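PDB 5JP6: putative polysaccharide deacetylase, which probably removes acetyl groups from peptidoglycan as a zinc-binding carbohydrate esterase of family 4. Local coordinates for residues T293-E298 and N372-K377; A300-S305 and E325-G330. The protein carries 1 engineered substitution. One frame throughout, in Å; residues are numbered along the deposited sequence.

Interaction 1: T293-E298 and N372-K377; sequences TKSTGE and NSKLVK
Lys374 turns CG away from its own carbonyl carbon (chi1 -65°) and runs extended from there, which carries NZ along the 293-298 backbone to Ser295. Leu375 also sets CG anti to the carbonyl carbon, which brings CD2 to Lys294 and CD1 to Thr296. The contact joins a Schellman motif, which ends helix 285-293, to a type I beta turn from Ser373 to Val376 in the C-terminal tail. Ser295, with positive phi, is the C-prime residue of that motif.

Lys374 NZ donates to Ser295 OG at 2.9 Å. The same hydroxyl is also hydrogen-bonded to the backbone oxygen of Ser156. A water links Lys374 NZ to Thr293 O, a carbonyl in the last turn of the helix. A second water accepts from Lys374 N and donates to Lys294 O. This carbonyl also takes the hydroxyl of Thr296, with Thr296 OG1 2.9 Å from Lys294 O and well above the carbonyl plane.

Nonpolar packing lies alongside these bonds. Lys294 CD rests 3.8 Å from Lys374 CB as the two side chains cross. Leu375 CD2 sits 3.9 Å from Lys294 CB, while Phe290 and His262 also touch Leu375. Ser373 OG accepts from Leu375 N in an ST turn, and a third water connects this hydroxyl to Thr296 OG1. Leu375 meets Thr296 tip to tip, with Leu375 CD1 3.5 Å from Thr296 OG1.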
ATOM      1  N   THR A 293      -3.505 -24.328  -9.023  1.00 19.38           N
ATOM      2  CA  THR A 293      -4.657 -25.210  -8.820  1.00 19.47           C
ATOM      3  C   THR A 293      -5.928 -24.391  -8.553  1.00 21.62           C
ATOM      4  O   THR A 293      -7.024 -24.713  -9.052  1.00 22.22           O
ATOM      5  CB  THR A 293      -4.363 -26.221  -7.721  1.00 20.66           C
ATOM      6  OG1 THR A 293      -3.296 -27.059  -8.163  1.00 21.11           O
ATOM      7  CG2 THR A 293      -5.601 -27.096  -7.392  1.00 22.80           C
ATOM      8  N   LYS A 294      -5.761 -23.300  -7.813  1.00 20.88           N
ATOM      9  CA  LYS A 294      -6.873 -22.418  -7.470  1.00 20.05           C
ATOM     10  C   LYS A 294      -7.107 -21.309  -8.478  1.00 19.34           C
ATOM     11  O   LYS A 294      -7.841 -20.375  -8.187  1.00 19.78           O
ATOM     12  CB  LYS A 294      -6.680 -21.865  -6.052  1.00 20.97           C
ATOM     13  CG  LYS A 294      -6.592 -22.953  -4.984  1.00 22.83           C
ATOM     14  CD  LYS A 294      -7.855 -23.779  -4.884  1.00 23.06           C
ATOM     15  CE  LYS A 294      -7.738 -24.888  -3.856  1.00 26.71           C
ATOM     16  NZ  LYS A 294      -8.976 -25.721  -3.806  1.00 27.54           N
ATOM     17  N   SER A 295      -6.554 -21.442  -9.677  1.00 19.31           N
ATOM     18  CA  SER A 295      -6.890 -20.580 -10.816  1.00 20.65           C
ATOM     19  C   SER A 295      -6.752 -19.093 -10.451  1.00 20.52           C
ATOM     20  O   SER A 295      -7.588 -18.261 -10.797  1.00 22.65           O
ATOM     21  CB  SER A 295      -8.303 -20.896 -11.336  1.00 21.25           C
ATOM     22  OG  SER A 295      -8.426 -22.255 -11.736  1.00 21.97           O
ATOM     23  N   THR A 296      -5.640 -18.781  -9.776  1.00 18.78           N
ATOM     24  CA  THR A 296      -5.386 -17.439  -9.323  1.00 20.40           C
ATOM     25  C   THR A 296      -3.980 -17.031  -9.748  1.00 19.54           C
ATOM     26  O   THR A 296      -3.007 -17.764  -9.494  1.00 21.28           O
ATOM     27  CB  THR A 296      -5.535 -17.327  -7.783  1.00 20.17           C
ATOM     28  OG1 THR A 296      -6.875 -17.721  -7.406  1.00 21.32           O
ATOM     29  CG2 THR A 296      -5.273 -15.962  -7.281  1.00 21.42           C
ATOM     30  N   GLY A 297      -3.881 -15.883 -10.409  1.00 19.38           N
ATOM     31  CA  GLY A 297      -2.580 -15.379 -10.865  1.00 20.01           C
ATOM     32  C   GLY A 297      -1.737 -14.905  -9.685  1.00 19.67           C
ATOM     33  O   GLY A 297      -2.271 -14.407  -8.708  1.00 20.60           O
ATOM     34  N   GLU A 298      -0.424 -15.101  -9.810  1.00 19.95           N
ATOM     35  CA  GLU A 298       0.599 -14.741  -8.846  1.00 19.16           C
ATOM     36  C   GLU A 298       1.340 -13.546  -9.402  1.00 19.02           C
ATOM     37  O   GLU A 298       2.004 -13.624 -10.427  1.00 21.12           O
ATOM     38  CB  GLU A 298       1.566 -15.912  -8.621  1.00 22.05           C
ATOM     39  CG  GLU A 298       2.696 -15.618  -7.644  1.00 23.07           C
ATOM     40  CD  GLU A 298       3.752 -16.694  -7.584  1.00 24.62           C
ATOM     41  OE1 GLU A 298       3.444 -17.845  -8.065  1.00 26.10           O
ATOM     42  OE2 GLU A 298       4.830 -16.480  -7.048  1.00 25.65           O
ATOM     43  N   ASN A 372     -16.251 -16.379  -9.170  1.00 21.96           N
ATOM     44  CA  ASN A 372     -16.165 -17.806  -8.929  1.00 21.44           C
ATOM     45  C   ASN A 372     -14.775 -18.208  -8.393  1.00 22.16           C
ATOM     46  O   ASN A 372     -14.247 -19.264  -8.748  1.00 24.18           O
ATOM     47  CB  ASN A 372     -16.494 -18.532 -10.232  1.00 23.17           C
ATOM     48  CG  ASN A 372     -17.933 -18.335 -10.636  1.00 25.76           C
ATOM     49  OD1 ASN A 372     -18.848 -18.872 -10.012  1.00 28.15           O
ATOM     50  ND2 ASN A 372     -18.140 -17.509 -11.659  1.00 23.94           N
ATOM     51  N   SER A 373     -14.225 -17.366  -7.522  1.00 19.44           N
ATOM     52  CA  SER A 373     -12.902 -17.633  -6.983  1.00 20.14           C
ATOM     53  C   SER A 373     -12.870 -18.974  -6.228  1.00 19.88           C
ATOM     54  O   SER A 373     -13.692 -19.234  -5.350  1.00 21.18           O
ATOM     55  CB  SER A 373     -12.489 -16.565  -5.986  1.00 20.23           C
ATOM     56  OG  SER A 373     -11.227 -16.883  -5.407  1.00 21.82           O
ATOM     57  N   LYS A 374     -11.847 -19.769  -6.548  1.00 21.05           N
ATOM     58  CA  LYS A 374     -11.593 -21.018  -5.816  1.00 22.37           C
ATOM     59  C   LYS A 374     -11.008 -20.805  -4.407  1.00 20.70           C
ATOM     60  O   LYS A 374     -10.805 -21.781  -3.674  1.00 24.33           O
ATOM     61  CB  LYS A 374     -10.725 -21.948  -6.653  1.00 21.72           C
ATOM     62  CG  LYS A 374     -11.418 -22.416  -7.920  1.00 22.63           C
ATOM     63  CD  LYS A 374     -10.471 -23.217  -8.811  1.00 24.42           C
ATOM     64  CE  LYS A 374     -11.155 -23.763 -10.006  1.00 27.54           C
ATOM     65  NZ  LYS A 374     -10.203 -24.444 -10.884  1.00 30.93           N
ATOM     66  N   LEU A 375     -10.747 -19.537  -4.062  1.00 21.67           N
ATOM     67  CA  LEU A 375     -10.224 -19.165  -2.760  1.00 23.36           C
ATOM     68  C   LEU A 375     -11.310 -18.704  -1.794  1.00 25.56           C
ATOM     69  O   LEU A 375     -11.016 -18.408  -0.646  1.00 27.03           O
ATOM     70  CB  LEU A 375      -9.162 -18.068  -2.912  1.00 21.18           C
ATOM     71  CG  LEU A 375      -7.920 -18.448  -3.682  1.00 22.36           C
ATOM     72  CD1 LEU A 375      -7.018 -17.259  -3.905  1.00 23.22           C
ATOM     73  CD2 LEU A 375      -7.145 -19.576  -2.977  1.00 22.21           C
ATOM     74  N   VAL A 376     -12.552 -18.610  -2.272  1.00 21.92           N
ATOM     75  CA  VAL A 376     -13.607 -18.111  -1.426  1.00 22.65           C
ATOM     76  C   VAL A 376     -14.728 -19.127  -1.234  1.00 23.08           C
ATOM     77  O   VAL A 376     -14.962 -19.981  -2.103  1.00 26.54           O
ATOM     78  CB  VAL A 376     -14.201 -16.789  -1.913  1.00 26.05           C
ATOM     79  CG1 VAL A 376     -13.137 -15.742  -2.228  1.00 26.03           C
ATOM     80  CG2 VAL A 376     -15.135 -16.979  -3.022  1.00 29.99           C
ATOM     81  N   LYS A 377     -15.421 -18.998  -0.094  1.00 24.42           N
ATOM     82  CA  LYS A 377     -16.644 -19.731   0.217  1.00 28.72           C
ATOM     83  C   LYS A 377     -17.844 -18.826  -0.082  1.00 30.12           C
ATOM     84  O   LYS A 377     -17.901 -17.663   0.354  1.00 31.90           O
ATOM     85  CB  LYS A 377     -16.667 -20.068   1.683  1.00 34.96           C
ATOM     86  CG  LYS A 377     -15.571 -20.964   2.141  1.00 41.78           C
ATOM     87  CD  LYS A 377     -15.754 -21.356   3.623  1.00 50.48           C
ATOM     88  CE  LYS A 377     -16.951 -22.263   3.877  1.00 56.42           C
ATOM     89  NZ  LYS A 377     -16.894 -22.915   5.224  1.00 67.24           N
TER
HETATM   90  O   HOH W   1      -8.932 -26.497  -9.384  1.00 26.33           O
HETATM   91  O   HOH W   2     -10.172 -18.852  -8.651  1.00 25.04           O
HETATM   92  O   HOH W   3      -9.280 -16.145  -7.160  1.00 23.96           O

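Interaction 2: A300-S305 and E325-G330; sequences AWNIES and ESQGRG
Asn302 and Gly330 mark the closest approach of the two backbones, with CA atoms 6.2 Å apart. Residues 300-305 include a short, weakly bonded strand at about 303-304. Residues 325-330 finish helix 313-327, turn at Gly328 with positive phi, and enter strand 330-335.

The amide of Asn302 reaches into this turn. With CG between the backbone N and the carbonyl carbon (chi1 66°), it is directed to Gln327 and Arg329. Asn302 ND2 donates twice, to Gln327 OE1 at 2.8 Å and to Arg329 O at 3.0 Å. Both bonds are nearly straight and lie in the Asn302 amide plane, so they fix its rotation. The Gln327 amide is turned 75° against it, and OE1 also accepts from Arg163. Asn302 OD1 comes 3.2 Å from Gly330 CA and is hydrogen-bonded to Ile331 N.

Ile303 packs beside the amide pair. Ile303 CG1 meets Gln327 CB at 3.8 Å, and Ile303 CD1 lies 3.6 Å from Arg329 O. Asn323 and Val324 of the helix also touch Ile303. The contact thus ties the helix-to-strand turn to the first strand of a beta-alpha-beta unit, whose strands 303-304 and 330-335 pair in parallel.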
ATOM      1  N   ALA A 300       4.146 -10.748  -8.985  1.00 21.94           N
ATOM      2  CA  ALA A 300       5.328 -10.132  -8.405  1.00 21.88           C
ATOM      3  C   ALA A 300       5.397  -8.730  -9.073  1.00 21.43           C
ATOM      4  O   ALA A 300       4.364  -8.124  -9.343  1.00 21.48           O
ATOM      5  CB  ALA A 300       6.545 -11.000  -8.662  1.00 22.50           C
ATOM      6  N   TRP A 301       6.578  -8.190  -9.304  1.00 20.74           N
ATOM      7  CA  TRP A 301       6.752  -6.840  -9.869  1.00 20.47           C
ATOM      8  C   TRP A 301       8.212  -6.764 -10.349  1.00 22.35           C
ATOM      9  O   TRP A 301       9.047  -7.584  -9.962  1.00 24.12           O
ATOM     10  CB  TRP A 301       6.484  -5.713  -8.844  1.00 20.50           C
ATOM     11  CG  TRP A 301       7.436  -5.747  -7.682  1.00 22.49           C
ATOM     12  CD1 TRP A 301       8.604  -5.035  -7.572  1.00 26.31           C
ATOM     13  CD2 TRP A 301       7.321  -6.530  -6.504  1.00 24.37           C
ATOM     14  NE1 TRP A 301       9.230  -5.359  -6.408  1.00 31.19           N
ATOM     15  CE2 TRP A 301       8.464  -6.266  -5.725  1.00 27.10           C
ATOM     16  CE3 TRP A 301       6.375  -7.450  -6.034  1.00 25.52           C
ATOM     17  CZ2 TRP A 301       8.675  -6.870  -4.518  1.00 31.48           C
ATOM     18  CZ3 TRP A 301       6.603  -8.043  -4.820  1.00 25.93           C
ATOM     19  CH2 TRP A 301       7.744  -7.755  -4.086  1.00 30.07           C
ATOM     20  N   ASN A 302       8.511  -5.759 -11.175  1.00 21.30           N
ATOM     21  CA  ASN A 302       9.902  -5.484 -11.546  1.00 21.23           C
ATOM     22  C   ASN A 302      10.337  -4.040 -11.353  1.00 21.98           C
ATOM     23  O   ASN A 302      11.509  -3.745 -11.471  1.00 25.13           O
ATOM     24  CB  ASN A 302      10.200  -5.907 -12.980  1.00 22.90           C
ATOM     25  CG  ASN A 302       9.448  -5.084 -13.988  1.00 22.72           C
ATOM     26  OD1 ASN A 302       8.226  -4.985 -13.951  1.00 23.59           O
ATOM     27  ND2 ASN A 302      10.179  -4.471 -14.906  1.00 24.71           N
ATOM     28  N   ILE A 303       9.391  -3.150 -11.116  1.00 21.26           N
ATOM     29  CA  ILE A 303       9.695  -1.732 -10.916  1.00 21.96           C
ATOM     30  C   ILE A 303       9.368  -1.387  -9.450  1.00 20.87           C
ATOM     31  O   ILE A 303       8.195  -1.334  -9.055  1.00 21.62           O
ATOM     32  CB  ILE A 303       8.907  -0.814 -11.874  1.00 22.70           C
ATOM     33  CG1 ILE A 303       9.234  -1.114 -13.322  1.00 24.10           C
ATOM     34  CG2 ILE A 303       9.202   0.659 -11.562  1.00 22.62           C
ATOM     35  CD1 ILE A 303       8.237  -0.577 -14.305  1.00 23.39           C
ATOM     36  N   GLU A 304      10.419  -1.131  -8.669  1.00 21.84           N
ATOM     37  CA  GLU A 304      10.281  -0.766  -7.251  1.00 22.53           C
ATOM     38  C   GLU A 304      10.097   0.745  -7.093  1.00 21.79           C
ATOM     39  O   GLU A 304      10.747   1.528  -7.755  1.00 23.15           O
ATOM     40  CB  GLU A 304      11.470  -1.265  -6.453  1.00 26.96           C
ATOM     41  CG  GLU A 304      11.202  -2.737  -6.126  1.00 42.16           C
ATOM     42  CD  GLU A 304      12.390  -3.589  -5.897  1.00 47.78           C
ATOM     43  OE1 GLU A 304      13.537  -3.086  -5.943  1.00 55.39           O
ATOM     44  OE2 GLU A 304      12.146  -4.793  -5.666  1.00 47.80           O
ATOM     45  N   SER A 305       9.184   1.121  -6.200  1.00 21.22           N
ATOM     46  CA  SER A 305       9.061   2.486  -5.761  1.00 21.27           C
ATOM     47  C   SER A 305       9.869   2.785  -4.535  1.00 20.64           C
ATOM     48  O   SER A 305      10.206   3.961  -4.294  1.00 22.72           O
ATOM     49  CB  SER A 305       7.599   2.852  -5.502  1.00 20.84           C
ATOM     50  OG  SER A 305       7.084   2.148  -4.389  1.00 20.54           O
ATOM     51  N   GLU A 325      12.303   4.007 -15.879  1.00 22.40           N
ATOM     52  CA  GLU A 325      13.147   4.203 -17.052  1.00 24.90           C
ATOM     53  C   GLU A 325      14.162   3.094 -17.260  1.00 25.32           C
ATOM     54  O   GLU A 325      14.402   2.676 -18.419  1.00 28.78           O
ATOM     55  CB  GLU A 325      13.826   5.571 -16.977  1.00 24.59           C
ATOM     56  CG  GLU A 325      12.887   6.753 -16.973  1.00 28.27           C
ATOM     57  CD  GLU A 325      12.435   7.255 -18.326  1.00 31.29           C
ATOM     58  OE1 GLU A 325      12.475   6.508 -19.317  1.00 34.17           O
ATOM     59  OE2 GLU A 325      12.018   8.450 -18.379  1.00 29.78           O
ATOM     60  N   SER A 326      14.742   2.616 -16.158  1.00 25.87           N
ATOM     61  CA  SER A 326      15.727   1.530 -16.156  1.00 26.64           C
ATOM     62  C   SER A 326      15.153   0.223 -16.727  1.00 26.58           C
ATOM     63  O   SER A 326      15.766  -0.475 -17.520  1.00 30.14           O
ATOM     64  CB  SER A 326      16.110   1.213 -14.709  1.00 32.80           C
ATOM     65  OG  SER A 326      17.191   1.966 -14.342  1.00 45.71           O
ATOM     66  N   GLN A 327      13.960  -0.104 -16.241  1.00 26.80           N
ATOM     67  CA  GLN A 327      13.264  -1.311 -16.661  1.00 27.25           C
ATOM     68  C   GLN A 327      12.613  -1.178 -18.030  1.00 25.52           C
ATOM     69  O   GLN A 327      12.517  -2.166 -18.764  1.00 29.22           O
ATOM     70  CB  GLN A 327      12.205  -1.706 -15.624  1.00 25.23           C
ATOM     71  CG  GLN A 327      12.787  -2.165 -14.323  1.00 25.21           C
ATOM     72  CD  GLN A 327      13.524  -3.478 -14.468  1.00 27.73           C
ATOM     73  OE1 GLN A 327      12.992  -4.446 -15.022  1.00 29.76           O
ATOM     74  NE2 GLN A 327      14.751  -3.508 -14.025  1.00 36.82           N
ATOM     75  N   GLY A 328      12.086   0.010 -18.333  1.00 25.17           N
ATOM     76  CA  GLY A 328      11.449   0.295 -19.614  1.00 26.14           C
ATOM     77  C   GLY A 328       9.990  -0.083 -19.748  1.00 24.85           C
ATOM     78  O   GLY A 328       9.290   0.415 -20.636  1.00 27.87           O
ATOM     79  N   ARG A 329       9.560  -1.042 -18.923  1.00 24.04           N
ATOM     80  CA  ARG A 329       8.186  -1.541 -18.922  0.50 23.86           C
ATOM     81  C   ARG A 329       8.000  -2.417 -17.689  1.00 23.58           C
ATOM     82  O   ARG A 329       8.977  -2.849 -17.060  1.00 24.75           O
ATOM     83  CB  ARG A 329       7.901  -2.395 -20.172  0.50 23.58           C
ATOM     84  CG  ARG A 329       8.469  -3.805 -20.050  0.50 26.43           C
ATOM     85  CD  ARG A 329       8.224  -4.581 -21.321  0.50 26.08           C
ATOM     86  NE  ARG A 329       9.151  -4.238 -22.375  0.50 25.75           N
ATOM     87  CZ  ARG A 329       9.089  -4.761 -23.597  0.50 26.57           C
ATOM     88  NH1 ARG A 329       8.121  -5.609 -23.914  0.50 27.06           N
ATOM     89  NH2 ARG A 329       9.985  -4.424 -24.495  0.50 32.66           N
ATOM     90  N   GLY A 330       6.749  -2.702 -17.359  1.00 22.84           N
ATOM     91  CA  GLY A 330       6.468  -3.738 -16.371  1.00 21.86           C
ATOM     92  C   GLY A 330       5.518  -3.309 -15.304  1.00 20.72           C
ATOM     93  O   GLY A 330       4.616  -2.529 -15.565  1.00 23.35           O
TER

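The first segments, 293-298 and 300-305, nearly adjoin in sequence, yet the contact centres are about 26 Å apart. Strand 297-299, at the end of the first segment of interaction 1, is followed by strand 303-304 of interaction 2, and both belong to the same sheet. Interaction 2 is nested in sequence within the loop closed by interaction 1. Both are partly buried. Interaction 1 is the more peripheral, with its exposed lysine and three bridging waters holding the C-terminal tail against a helix end. Interaction 2 stays within one beta-alpha-beta unit, where direct hydrogen bonds from a side-chain amide and a buried isoleucine join the strand to the turn after the helix.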